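Local coordinates for geranyltranstransferase (Agrobacterium tumefaciens, PDB 2H8O), which probably catalyses the condensation of geranyl diphosphate with isopentenyl diphosphate to give farnesyl diphosphate, at residues A[256-268]-A[288-302]. Numbering follows the deposited sequence.
Sequences LSFQLADDLLDLT and TLVALRGEAWAREKL
L260, L264 and V290 carry the apolar packing, each set as a knob into a hole of the facing segment. L260 lies among V290, A298, K301 and L302; its CD2 stands 3.9 Å from A298 CB, while L302 reaches back with CD2, 3.8 Å from L260 CB. One turn on, L264 splits its branches: CD2 goes to A298 CB and V290 CG2, and CD1 sits 3.9 Å above the centre of the R299 guanidinium face. V290 is the reverse knob, its CG1, anti to the backbone N (chi1 176°), directed at L267 and its CG2 at L264 and D263. E295, extended beyond CG, brings OE2 into van der Waals contact with T268 CG2.

R299 NE gives E295 OE1 a weak hydrogen bond, part of a salt bridge within 288-302. Within helix 241-267, Q259 NE2 donates to D263 OD2 (2.9 Å) from above the carboxylate plane. A water donates to the same OD2 and accepts from L289 N, tying helix 289-293 to helix 241-267.

Segments 256-267 and 295-302 run roughly antiparallel, at 146°. D262, D263 and D266 match the second DDxxD motif of polyprenyl synthetases, whose aspartates in relatives bind the magnesium that holds the diphosphate, and probably do so here; D263 is the one facing helix 289-293.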
# COMPACT_ATOMS: atom_id res chain seq x y z
N LEU A 256 12.00 21.06 -2.04
CA LEU A 256 13.24 21.66 -1.55
C LEU A 256 12.90 22.88 -0.67
O LEU A 256 13.46 23.06 0.42
CB LEU A 256 14.16 22.04 -2.72
CG LEU A 256 14.76 20.89 -3.54
CD1 LEU A 256 15.40 21.36 -4.88
CD2 LEU A 256 15.78 20.17 -2.69
N SER A 257 11.98 23.72 -1.14
CA SER A 257 11.60 24.91 -0.40
C SER A 257 10.84 24.56 0.89
O SER A 257 11.06 25.17 1.94
CB SER A 257 10.74 25.84 -1.27
OG SER A 257 11.52 26.39 -2.32
N PHE A 258 9.96 23.58 0.79
CA PHE A 258 9.17 23.10 1.94
C PHE A 258 10.09 22.67 3.08
O PHE A 258 9.89 23.07 4.22
CB PHE A 258 8.28 21.96 1.47
CG PHE A 258 7.44 21.33 2.56
CD1 PHE A 258 6.11 21.72 2.74
CD2 PHE A 258 7.96 20.33 3.36
CE1 PHE A 258 5.34 21.13 3.72
CE2 PHE A 258 7.20 19.74 4.34
CZ PHE A 258 5.89 20.14 4.52
N GLN A 259 11.12 21.90 2.74
CA GLN A 259 12.06 21.39 3.73
C GLN A 259 12.88 22.52 4.38
O GLN A 259 12.98 22.58 5.61
CB GLN A 259 13.00 20.38 3.07
CG GLN A 259 13.97 19.69 4.02
CD GLN A 259 13.24 18.89 5.06
OE1 GLN A 259 12.35 18.09 4.73
NE2 GLN A 259 13.58 19.09 6.33
N LEU A 260 13.47 23.39 3.57
CA LEU A 260 14.27 24.52 4.07
C LEU A 260 13.45 25.45 4.95
O LEU A 260 13.88 25.81 6.04
CB LEU A 260 14.84 25.34 2.92
CG LEU A 260 16.20 25.01 2.34
CD1 LEU A 260 16.52 26.01 1.26
CD2 LEU A 260 17.28 25.01 3.42
N ALA A 261 12.28 25.85 4.47
CA ALA A 261 11.43 26.76 5.23
C ALA A 261 11.12 26.17 6.60
O ALA A 261 11.15 26.89 7.60
CB ALA A 261 10.12 27.07 4.47
N ASP A 262 10.85 24.87 6.63
CA ASP A 262 10.49 24.19 7.87
C ASP A 262 11.67 24.16 8.83
O ASP A 262 11.51 24.45 10.03
CB ASP A 262 10.00 22.77 7.61
CG ASP A 262 9.11 22.25 8.72
OD1 ASP A 262 8.04 22.87 8.95
OD2 ASP A 262 9.47 21.25 9.37
N ASP A 263 12.86 23.83 8.32
CA ASP A 263 14.05 23.79 9.14
C ASP A 263 14.45 25.19 9.62
O ASP A 263 14.95 25.33 10.73
CB ASP A 263 15.21 23.10 8.41
CG ASP A 263 14.97 21.61 8.21
OD1 ASP A 263 14.25 20.99 9.03
OD2 ASP A 263 15.51 21.05 7.23
N LEU A 264 14.22 26.21 8.80
CA LEU A 264 14.42 27.61 9.21
C LEU A 264 13.46 28.01 10.33
O LEU A 264 13.89 28.62 11.32
CB LEU A 264 14.23 28.58 8.04
CG LEU A 264 15.42 28.96 7.16
CD1 LEU A 264 16.62 29.47 8.00
CD2 LEU A 264 15.85 27.80 6.31
N LEU A 265 12.18 27.71 10.17
CA LEU A 265 11.16 27.99 11.19
C LEU A 265 11.59 27.44 12.54
O LEU A 265 11.62 28.16 13.53
CB LEU A 265 9.80 27.38 10.83
CG LEU A 265 8.87 28.13 9.88
CD1 LEU A 265 7.57 27.34 9.69
CD2 LEU A 265 8.58 29.53 10.41
N ASP A 266 11.93 26.15 12.56
CA ASP A 266 12.38 25.49 13.78
C ASP A 266 13.62 26.19 14.36
O ASP A 266 13.70 26.42 15.57
CB ASP A 266 12.67 24.01 13.53
CG ASP A 266 11.41 23.19 13.28
OD1 ASP A 266 10.29 23.70 13.49
OD2 ASP A 266 11.54 22.02 12.87
N LEU A 267 14.56 26.55 13.49
CA LEU A 267 15.76 27.27 13.92
C LEU A 267 15.37 28.53 14.67
O LEU A 267 15.77 28.73 15.82
CB LEU A 267 16.65 27.63 12.71
CG LEU A 267 17.84 28.57 12.98
CD1 LEU A 267 18.86 27.89 13.86
CD2 LEU A 267 18.47 29.02 11.67
N THR A 268 14.59 29.39 14.02
CA THR A 268 14.09 30.61 14.64
C THR A 268 12.78 30.35 15.38
O THR A 268 12.64 30.71 16.55
CB THR A 268 13.87 31.73 13.60
OG1 THR A 268 12.95 31.29 12.59
CG2 THR A 268 15.21 32.15 12.96
N THR A 288 20.67 19.07 9.33
CA THR A 288 19.82 19.96 8.56
C THR A 288 20.76 20.78 7.69
O THR A 288 21.90 21.04 8.09
CB THR A 288 19.03 20.87 9.52
OG1 THR A 288 17.78 20.25 9.84
CG2 THR A 288 18.78 22.19 8.94
N LEU A 289 20.32 21.18 6.50
CA LEU A 289 21.14 22.06 5.67
C LEU A 289 21.30 23.44 6.33
O LEU A 289 22.32 24.09 6.16
CB LEU A 289 20.59 22.20 4.25
CG LEU A 289 20.59 20.93 3.40
CD1 LEU A 289 20.19 21.30 1.97
CD2 LEU A 289 21.94 20.22 3.42
N VAL A 290 20.28 23.88 7.05
CA VAL A 290 20.37 25.11 7.84
C VAL A 290 21.52 25.00 8.85
O VAL A 290 22.30 25.94 9.01
CB VAL A 290 19.05 25.40 8.58
CG1 VAL A 290 19.19 26.61 9.48
CG2 VAL A 290 17.91 25.57 7.58
N ALA A 291 21.61 23.85 9.52
CA ALA A 291 22.67 23.61 10.50
C ALA A 291 24.05 23.60 9.85
O ALA A 291 25.00 24.18 10.39
CB ALA A 291 22.43 22.30 11.24
N LEU A 292 24.16 22.94 8.71
CA LEU A 292 25.47 22.81 8.06
C LEU A 292 25.91 24.07 7.32
O LEU A 292 27.09 24.43 7.37
CB LEU A 292 25.49 21.61 7.11
CG LEU A 292 25.29 20.25 7.77
CD1 LEU A 292 25.80 19.15 6.85
CD2 LEU A 292 25.97 20.17 9.13
N ARG A 293 24.99 24.75 6.66
CA ARG A 293 25.33 25.87 5.78
C ARG A 293 25.03 27.25 6.36
O ARG A 293 25.49 28.26 5.83
CB ARG A 293 24.59 25.74 4.44
CG ARG A 293 24.74 24.39 3.75
CD ARG A 293 26.17 24.05 3.39
NE ARG A 293 26.78 25.06 2.54
CZ ARG A 293 26.64 25.15 1.21
NH1 ARG A 293 25.89 24.28 0.54
NH2 ARG A 293 27.25 26.13 0.55
N GLY A 294 24.22 27.31 7.42
CA GLY A 294 23.86 28.57 8.05
C GLY A 294 22.56 29.18 7.53
O GLY A 294 22.13 28.91 6.40
N GLU A 295 21.95 30.02 8.37
CA GLU A 295 20.67 30.64 8.08
C GLU A 295 20.70 31.54 6.83
O GLU A 295 19.77 31.52 6.02
CB GLU A 295 20.22 31.45 9.30
CG GLU A 295 18.93 32.23 9.14
CD GLU A 295 18.49 32.87 10.44
OE1 GLU A 295 18.38 34.11 10.48
OE2 GLU A 295 18.26 32.14 11.43
N ALA A 296 21.77 32.31 6.68
CA ALA A 296 21.92 33.22 5.54
C ALA A 296 21.95 32.45 4.21
O ALA A 296 21.30 32.85 3.23
CB ALA A 296 23.18 34.07 5.69
N TRP A 297 22.68 31.34 4.19
CA TRP A 297 22.73 30.48 3.01
C TRP A 297 21.33 29.94 2.71
O TRP A 297 20.88 29.95 1.57
CB TRP A 297 23.70 29.31 3.22
CG TRP A 297 23.70 28.35 2.06
CD1 TRP A 297 24.53 28.38 0.97
CD2 TRP A 297 22.82 27.25 1.87
NE1 TRP A 297 24.22 27.35 0.12
CE2 TRP A 297 23.17 26.64 0.64
CE3 TRP A 297 21.77 26.71 2.62
CZ2 TRP A 297 22.50 25.51 0.15
CZ3 TRP A 297 21.11 25.59 2.12
CH2 TRP A 297 21.48 25.00 0.91
N ALA A 298 20.65 29.48 3.76
CA ALA A 298 19.33 28.87 3.61
C ALA A 298 18.29 29.86 3.09
O ALA A 298 17.49 29.53 2.22
CB ALA A 298 18.88 28.25 4.93
N ARG A 299 18.32 31.08 3.60
CA ARG A 299 17.34 32.08 3.19
C ARG A 299 17.55 32.51 1.73
O ARG A 299 16.58 32.73 1.00
CB ARG A 299 17.33 33.28 4.16
CG ARG A 299 16.78 32.90 5.54
CD ARG A 299 16.40 34.11 6.40
NE ARG A 299 16.16 33.73 7.80
CZ ARG A 299 15.08 33.09 8.26
NH1 ARG A 299 14.08 32.74 7.45
NH2 ARG A 299 14.99 32.79 9.55
N GLU A 300 18.80 32.60 1.30
CA GLU A 300 19.10 32.91 -0.11
C GLU A 300 18.69 31.74 -1.02
O GLU A 300 18.12 31.96 -2.08
CB GLU A 300 20.58 33.26 -0.29
CG GLU A 300 21.09 33.30 -1.74
CD GLU A 300 20.35 34.29 -2.64
OE1 GLU A 300 20.40 34.11 -3.87
OE2 GLU A 300 19.72 35.24 -2.12
N LYS A 301 18.99 30.51 -0.60
CA LYS A 301 18.64 29.33 -1.39
C LYS A 301 17.11 29.19 -1.53
O LYS A 301 16.62 28.84 -2.59
CB LYS A 301 19.27 28.07 -0.78
CG LYS A 301 19.01 26.76 -1.54
CD LYS A 301 19.47 26.80 -3.01
CE LYS A 301 20.97 26.74 -3.19
NZ LYS A 301 21.49 25.33 -3.27
N LEU A 302 16.37 29.49 -0.46
CA LEU A 302 14.89 29.52 -0.53
C LEU A 302 14.42 30.49 -1.59
O LEU A 302 13.55 30.19 -2.40
CB LEU A 302 14.28 29.96 0.80
CG LEU A 302 13.81 28.93 1.80
CD1 LEU A 302 13.26 29.65 3.02
CD2 LEU A 302 12.75 28.00 1.18
O HOH W 1 17.58 21.63 5.84